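Local coordinates for ORC1-type DNA replication protein 2 (Aeropyrum pernix, PDB 1W5S) that binds DNA and ATP and takes part in regulating DNA replication, through an AAA+ ATPase domain joined to a winged-helix domain, at residues A[159-164]-A[196-201]; A[163-168]-A[180-185]; A[324-329]-A[383-388]. All coordinates share one frame; numbering follows the deposited sequence.

Contact 1 (A[159-164]-A[196-201]); sequences EDLYTL and REKIPQ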
# COMPACT_ATOMS: atom_id res chain seq x y z
N GLU A 159 8.63 21.62 3.18
CA GLU A 159 8.83 22.20 4.49
C GLU A 159 7.72 21.81 5.48
O GLU A 159 7.97 21.70 6.68
CB GLU A 159 9.01 23.72 4.33
CG GLU A 159 8.15 24.55 5.25
CD GLU A 159 8.17 26.03 4.91
OE1 GLU A 159 7.91 26.84 5.83
OE2 GLU A 159 8.45 26.38 3.72
N ASP A 160 6.50 21.57 4.99
CA ASP A 160 5.42 21.03 5.80
C ASP A 160 5.72 19.58 6.20
O ASP A 160 5.53 19.19 7.35
CB ASP A 160 4.08 21.08 5.05
CG ASP A 160 3.66 22.49 4.71
OD1 ASP A 160 3.82 23.40 5.57
OD2 ASP A 160 3.15 22.71 3.59
N LEU A 161 6.17 18.77 5.25
CA LEU A 161 6.49 17.40 5.54
C LEU A 161 7.63 17.34 6.55
O LEU A 161 7.62 16.54 7.48
CB LEU A 161 6.84 16.68 4.25
CG LEU A 161 5.89 15.71 3.53
CD1 LEU A 161 4.44 15.73 3.96
CD2 LEU A 161 6.03 15.91 2.01
N TYR A 162 8.61 18.24 6.38
CA TYR A 162 9.72 18.34 7.30
C TYR A 162 9.25 18.74 8.69
O TYR A 162 9.66 18.14 9.68
CB TYR A 162 10.76 19.34 6.82
CG TYR A 162 11.80 18.77 5.84
CD1 TYR A 162 12.36 19.57 4.82
CD2 TYR A 162 12.23 17.44 5.92
CE1 TYR A 162 13.34 19.04 3.94
CE2 TYR A 162 13.19 16.92 5.07
CZ TYR A 162 13.74 17.71 4.08
OH TYR A 162 14.69 17.13 3.25
N THR A 163 8.39 19.74 8.79
CA THR A 163 8.05 20.16 10.16
C THR A 163 7.27 19.08 10.86
O THR A 163 7.48 18.89 12.03
CB THR A 163 7.30 21.55 10.31
OG1 THR A 163 5.96 21.43 9.86
CG2 THR A 163 7.98 22.63 9.56
N LEU A 164 6.39 18.38 10.17
CA LEU A 164 5.77 17.17 10.75
C LEU A 164 6.77 16.04 11.05
O LEU A 164 6.87 15.52 12.12
CB LEU A 164 4.69 16.61 9.85
CG LEU A 164 3.90 15.41 10.42
CD1 LEU A 164 3.17 15.80 11.66
CD2 LEU A 164 2.90 14.89 9.43
N ARG A 196 13.15 11.02 -1.47
CA ARG A 196 14.53 11.48 -1.67
C ARG A 196 14.57 12.81 -2.47
O ARG A 196 15.49 13.61 -2.26
CB ARG A 196 15.36 10.41 -2.39
CG ARG A 196 15.86 9.27 -1.49
CD ARG A 196 16.86 8.33 -2.21
NE ARG A 196 16.21 7.55 -3.26
CZ ARG A 196 15.52 6.42 -3.06
NH1 ARG A 196 14.96 5.80 -4.09
NH2 ARG A 196 15.38 5.90 -1.82
N GLU A 197 13.60 13.03 -3.38
CA GLU A 197 13.47 14.32 -4.12
C GLU A 197 13.00 15.42 -3.17
O GLU A 197 13.62 16.47 -3.06
CB GLU A 197 12.47 14.23 -5.30
CG GLU A 197 12.99 13.65 -6.61
CD GLU A 197 11.89 13.53 -7.72
OE1 GLU A 197 11.45 14.60 -8.25
OE2 GLU A 197 11.47 12.38 -8.07
N LYS A 198 11.93 15.16 -2.45
CA LYS A 198 11.26 16.20 -1.66
C LYS A 198 11.84 16.35 -0.27
O LYS A 198 12.08 17.46 0.20
CB LYS A 198 9.77 15.87 -1.55
CG LYS A 198 8.82 17.04 -1.61
CD LYS A 198 8.08 17.15 -2.99
CE LYS A 198 6.71 17.92 -2.83
NZ LYS A 198 5.84 17.36 -1.72
N ILE A 199 12.03 15.25 0.43
CA ILE A 199 12.47 15.33 1.80
C ILE A 199 13.59 14.34 2.10
O ILE A 199 13.45 13.45 2.94
CB ILE A 199 11.28 15.10 2.77
CG1 ILE A 199 10.43 13.92 2.34
CG2 ILE A 199 10.39 16.35 2.83
CD1 ILE A 199 9.47 13.50 3.37
N PRO A 200 14.75 14.53 1.46
CA PRO A 200 15.82 13.56 1.63
C PRO A 200 16.33 13.50 3.07
O PRO A 200 16.83 12.47 3.48
CB PRO A 200 16.90 14.06 0.71
CG PRO A 200 16.66 15.55 0.61
CD PRO A 200 15.18 15.65 0.58
N GLN A 201 16.18 14.58 3.83
CA GLN A 201 16.66 14.61 5.21
C GLN A 201 15.83 13.65 6.11
O GLN A 201 16.32 13.18 7.14
CB GLN A 201 16.68 16.07 5.75
CG GLN A 201 17.98 16.89 5.43
CD GLN A 201 17.79 18.46 5.42
OE1 GLN A 201 18.07 19.16 6.42
NE2 GLN A 201 17.34 19.00 4.28
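Y162 reaches across from helix 158-165 and brings its hydroxyl against the turn at I199, P200 and Q201. Its OH accepts a hydrogen bond from the backbone, Q201 N to Y162 OH at 3.0 Å, and the N-H points almost straight at the oxygen (163°). Such an amide in the first turn of a helix has no acceptor within that helix, and the tyrosine oxygen fills the place. Packing round the oxygen is close: P200 CD comes within 3.1 Å of Y162 OH, and the proline nitrogen beside it has no hydrogen to give. Over one face of the ring lies the branch methyl of I199, a CH-pi contact with CG2 3.7 Å from the Y162 ring centroid. I199 sets its CG1 between backbone N and carbonyl carbon (chi1 45°), which leaves CG2 beside the N and turned to the ring. The same methyl meets L161, I199 CG2 to L161 CB at 3.8 Å, and is thus held between two consecutive residues of the helix. At the border, the bent chain of K198 brings NZ to 4.0 Å from L161 CD2, while its hydrogen bond goes to L151 O. The opposite face of the tyrosine ring carries R166 in a cation-pi contact, so the ring is clamped between aliphatic and cationic partners. I199 is also the break between helices 190-198 and 200-203, which R196 and E203 bridge by a salt bridge. Within the AAA+ domain the contact thus joins helix 158-165, upstream of strand 180-186, to helices 190-198 and 200-203 that follow the strand, while D160, T163 and L164 turn to helix 100-111.

Contact 2 (A[163-168]-A[180-185]); sequences TLLRVH and IGFLLV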
# COMPACT_ATOMS: atom_id res chain seq x y z
N THR A 163 8.39 19.74 8.79
CA THR A 163 8.05 20.16 10.16
C THR A 163 7.27 19.08 10.86
O THR A 163 7.48 18.89 12.03
CB THR A 163 7.30 21.55 10.31
OG1 THR A 163 5.96 21.43 9.86
CG2 THR A 163 7.98 22.63 9.56
N LEU A 164 6.39 18.38 10.17
CA LEU A 164 5.77 17.17 10.75
C LEU A 164 6.77 16.04 11.05
O LEU A 164 6.87 15.52 12.12
CB LEU A 164 4.69 16.61 9.85
CG LEU A 164 3.90 15.41 10.42
CD1 LEU A 164 3.17 15.80 11.66
CD2 LEU A 164 2.90 14.89 9.43
N LEU A 165 7.51 15.62 10.05
CA LEU A 165 8.24 14.37 10.21
C LEU A 165 9.54 14.51 10.95
O LEU A 165 10.07 13.52 11.39
CB LEU A 165 8.49 13.74 8.87
CG LEU A 165 7.57 12.67 8.32
CD1 LEU A 165 6.37 12.29 9.14
CD2 LEU A 165 7.23 12.93 6.86
N ARG A 166 10.07 15.72 11.06
CA ARG A 166 11.11 16.00 12.01
C ARG A 166 10.63 17.04 13.02
O ARG A 166 11.35 17.97 13.32
CB ARG A 166 12.40 16.50 11.38
CG ARG A 166 12.83 15.85 10.11
CD ARG A 166 12.94 16.88 9.04
NE ARG A 166 14.33 17.25 8.72
CZ ARG A 166 14.85 18.48 8.78
NH1 ARG A 166 14.13 19.54 9.16
NH2 ARG A 166 16.13 18.64 8.46
N VAL A 167 9.44 16.82 13.55
CA VAL A 167 8.95 17.54 14.73
C VAL A 167 9.99 17.85 15.77
O VAL A 167 10.10 18.99 16.20
CB VAL A 167 7.92 16.78 15.59
CG1 VAL A 167 6.77 17.76 15.99
CG2 VAL A 167 7.53 15.50 15.01
N HIS A 168 10.69 16.82 16.21
CA HIS A 168 11.59 16.91 17.37
C HIS A 168 12.80 17.78 17.09
O HIS A 168 13.34 18.37 18.00
CB HIS A 168 11.99 15.53 17.83
CG HIS A 168 10.82 14.60 17.96
ND1 HIS A 168 9.78 14.84 18.83
CD2 HIS A 168 10.50 13.46 17.28
CE1 HIS A 168 8.88 13.87 18.72
NE2 HIS A 168 9.29 13.02 17.78
N ILE A 180 6.56 11.52 19.49
CA ILE A 180 5.80 11.25 18.24
C ILE A 180 6.66 10.45 17.27
O ILE A 180 7.74 10.88 16.89
CB ILE A 180 5.34 12.54 17.58
CG1 ILE A 180 4.61 13.44 18.60
CG2 ILE A 180 4.44 12.19 16.43
CD1 ILE A 180 4.46 14.90 18.15
N GLY A 181 6.20 9.27 16.91
CA GLY A 181 6.76 8.52 15.82
C GLY A 181 5.78 8.39 14.70
O GLY A 181 4.56 8.71 14.82
N PHE A 182 6.28 7.94 13.56
CA PHE A 182 5.43 7.80 12.40
C PHE A 182 5.63 6.47 11.68
O PHE A 182 6.74 5.94 11.61
CB PHE A 182 5.68 8.93 11.41
CG PHE A 182 5.48 10.32 11.97
CD1 PHE A 182 6.50 10.98 12.60
CD2 PHE A 182 4.31 11.00 11.77
CE1 PHE A 182 6.29 12.25 13.09
CE2 PHE A 182 4.14 12.32 12.27
CZ PHE A 182 5.11 12.91 12.90
N LEU A 183 4.52 5.95 11.14
CA LEU A 183 4.51 4.75 10.30
C LEU A 183 3.91 5.17 8.97
O LEU A 183 2.73 5.47 8.94
CB LEU A 183 3.67 3.63 10.91
CG LEU A 183 4.11 2.16 10.70
CD1 LEU A 183 3.06 1.17 11.08
CD2 LEU A 183 4.71 1.83 9.36
N LEU A 184 4.77 5.27 7.94
CA LEU A 184 4.34 5.62 6.59
C LEU A 184 3.97 4.34 5.88
O LEU A 184 4.65 3.27 6.05
CB LEU A 184 5.42 6.33 5.82
CG LEU A 184 6.16 7.43 6.60
CD1 LEU A 184 7.25 8.05 5.67
CD2 LEU A 184 5.19 8.50 7.17
N VAL A 185 2.82 4.44 5.22
CA VAL A 185 2.30 3.40 4.39
C VAL A 185 2.11 3.97 2.98
O VAL A 185 1.33 4.90 2.82
CB VAL A 185 0.99 2.87 4.94
CG1 VAL A 185 0.48 1.83 4.05
CG2 VAL A 185 1.21 2.24 6.31
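F182 pushes its ring from strand 180-186 into the end of helix 158-165, and this is the tight part. L165 CD1 sits over the middle of one face, 3.5 Å from the F182 ring centroid and only 11° off its normal. At the far end of the ring L164 closes in, its CG 3.6 Å from F182 CE2, and its carbonyl comes nearer still, L164 O to F182 CZ at 3.2 Å. V167 CG2 fills the edge of the ring at 4.0 Å from F182 CE1. The strand is an inner one of the parallel five-stranded AAA+ sheet, flanked by strands 139-145 and 51-56, the latter leading to the P-loop; the helix end and the turn after it cover one side of this core. Packing slackens toward L184, whose CD2 stays 4.4 Å from L165 CD1 and which also touches F147. At the other end the partly exposed H168 replaces packing with a polar link: its NE2 donates to I180 O at 2.8 Å, nearly straight (171°), in the imidazole plane and on a lone pair of the carbonyl. V167 CG2 lies over the imidazole, while R166 turns away from the strand.

Contact 3 (A[324-329]-A[383-388]); sequences GMEWIN and LFRLAP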
# COMPACT_ATOMS: atom_id res chain seq x y z
N GLY A 324 20.89 -8.34 -20.34
CA GLY A 324 22.12 -7.53 -20.37
C GLY A 324 21.94 -6.01 -20.29
O GLY A 324 22.38 -5.39 -19.33
N MET A 325 21.30 -5.43 -21.30
CA MET A 325 21.21 -3.97 -21.47
C MET A 325 20.67 -3.22 -20.24
O MET A 325 19.56 -3.48 -19.78
CB MET A 325 20.33 -3.62 -22.68
CG MET A 325 20.82 -2.42 -23.51
SD MET A 325 19.93 -2.16 -25.08
CE MET A 325 20.29 -3.69 -25.97
N GLU A 326 21.49 -2.30 -19.71
CA GLU A 326 21.03 -1.29 -18.76
C GLU A 326 21.09 0.04 -19.51
O GLU A 326 22.17 0.61 -19.69
CB GLU A 326 21.89 -1.27 -17.49
CG GLU A 326 21.17 -1.79 -16.21
CD GLU A 326 20.33 -0.71 -15.51
OE1 GLU A 326 20.75 0.48 -15.51
OE2 GLU A 326 19.25 -1.07 -14.96
N TRP A 327 19.92 0.48 -19.98
CA TRP A 327 19.74 1.67 -20.84
C TRP A 327 19.72 1.33 -22.32
O TRP A 327 20.74 0.93 -22.90
CB TRP A 327 20.68 2.87 -20.51
CG TRP A 327 20.08 3.77 -19.41
CD1 TRP A 327 18.87 4.40 -19.43
CD2 TRP A 327 20.65 4.07 -18.12
NE1 TRP A 327 18.65 5.08 -18.26
CE2 TRP A 327 19.72 4.89 -17.44
CE3 TRP A 327 21.84 3.72 -17.49
CZ2 TRP A 327 19.95 5.37 -16.16
CZ3 TRP A 327 22.08 4.21 -16.20
CH2 TRP A 327 21.13 5.03 -15.56
N ILE A 328 18.54 1.46 -22.92
CA ILE A 328 18.36 1.40 -24.37
C ILE A 328 18.24 2.84 -24.91
O ILE A 328 17.69 3.71 -24.25
CB ILE A 328 17.13 0.53 -24.78
CG1 ILE A 328 17.14 0.26 -26.30
CG2 ILE A 328 15.79 1.17 -24.32
CD1 ILE A 328 16.18 -0.82 -26.75
N ASN A 329 18.81 3.08 -26.08
CA ASN A 329 18.58 4.35 -26.79
C ASN A 329 17.24 4.37 -27.53
O ASN A 329 16.56 3.35 -27.66
CB ASN A 329 19.73 4.67 -27.76
CG ASN A 329 19.94 3.59 -28.78
OD1 ASN A 329 20.05 2.43 -28.42
ND2 ASN A 329 19.98 3.96 -30.05
N LEU A 383 17.83 8.36 -22.96
CA LEU A 383 18.10 6.93 -22.64
C LEU A 383 17.10 6.32 -21.65
O LEU A 383 16.69 6.98 -20.69
CB LEU A 383 19.52 6.76 -22.08
CG LEU A 383 20.70 7.00 -23.02
CD1 LEU A 383 21.99 7.02 -22.22
CD2 LEU A 383 20.74 5.93 -24.14
N PHE A 384 16.74 5.06 -21.88
CA PHE A 384 15.66 4.40 -21.13
C PHE A 384 16.05 2.99 -20.64
O PHE A 384 16.66 2.19 -21.36
CB PHE A 384 14.40 4.29 -21.99
CG PHE A 384 13.91 5.61 -22.56
CD1 PHE A 384 14.20 5.97 -23.88
CD2 PHE A 384 13.12 6.47 -21.79
CE1 PHE A 384 13.73 7.17 -24.42
CE2 PHE A 384 12.65 7.68 -22.33
CZ PHE A 384 12.96 8.02 -23.64
N ARG A 385 15.70 2.70 -19.39
CA ARG A 385 15.80 1.35 -18.84
C ARG A 385 14.52 1.10 -18.06
O ARG A 385 13.80 2.04 -17.71
CB ARG A 385 17.04 1.19 -17.93
CG ARG A 385 17.22 2.32 -16.92
CD ARG A 385 17.55 1.85 -15.52
NE ARG A 385 17.03 2.79 -14.53
CZ ARG A 385 17.73 3.35 -13.54
NH1 ARG A 385 19.03 3.08 -13.35
NH2 ARG A 385 17.11 4.19 -12.72
N LEU A 386 14.23 -0.17 -17.79
CA LEU A 386 13.06 -0.56 -17.01
C LEU A 386 13.23 -0.02 -15.59
O LEU A 386 14.33 -0.03 -15.05
CB LEU A 386 12.90 -2.10 -16.98
CG LEU A 386 11.57 -2.67 -16.47
CD1 LEU A 386 10.41 -2.24 -17.34
CD2 LEU A 386 11.62 -4.21 -16.34
N ALA A 387 12.16 0.50 -15.00
CA ALA A 387 12.25 1.00 -13.63
C ALA A 387 12.79 -0.12 -12.72
O ALA A 387 12.18 -1.19 -12.66
CB ALA A 387 10.90 1.48 -13.12
N PRO A 388 13.95 0.12 -12.06
CA PRO A 388 14.66 -0.78 -11.16
C PRO A 388 13.82 -1.76 -10.31
O PRO A 388 14.23 -2.89 -10.06
CB PRO A 388 15.38 0.19 -10.23
CG PRO A 388 15.36 1.51 -10.89
CD PRO A 388 14.71 1.37 -12.20
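R385 starts its side chain with CG between backbone N and carbonyl carbon (chi1 47°) and bends at chi2, which lays the chain along W327, both pointing the same way. They sit in the winged-helix domain, where the loop before helix 330-345 pairs with strand 383-386 of the wing hairpin, where winged-helix domains commonly add a short third strand, here one bridge. R385 CG rests over the indole face, a CH-pi contact 3.6 Å from the centroid of the W327 five-membered ring. Farther out the guanidinium lies nearly parallel over the rim of the six-membered ring, the planes 17° apart and R385 NH1 3.6 Å from W327 CH2. E326 approaches the edge of the guanidinium in a long salt bridge, OE1 to R385 NH1 at 3.8 Å, while the indole meets K371 in a cation-pi contact. An alanine in place of W327 would strip away this flat surface and would probably leave the R385 chain less restrained, with K371 losing its aromatic partner. From the other side of the indole L383 CB packs against W327 CD1 at 3.6 Å. I328 and F384 form a single antiparallel hydrogen-bonded bridge: F384 N gives to I328 O at 2.9 Å, and the return bond from I328 N to F384 O is modelled doubtfully short. W327 NE1, buried by R385 CG at 3.4 Å, has no hydrogen-bond partner in the model.

Along the chain, helix 158-165 comes first and serves two contacts. Contact 2 closes the shorter loop, returning through helix 167-170 to strand 180-186. Contact 1 opens slightly earlier and closes later, after that strand has run on into helix 190-198, so its longer loop runs round that of contact 2, the two overlapping at T163 and L164. They also touch through I199 and L165, tying one helix both to the sheet core and to the helices beyond the strand. Contact 3 follows in series, closing a separate loop in the winged-helix domain that spans helices 330-345 and 352-364 and strand 368-371; its centre lies about 35 Å from that of contact 2.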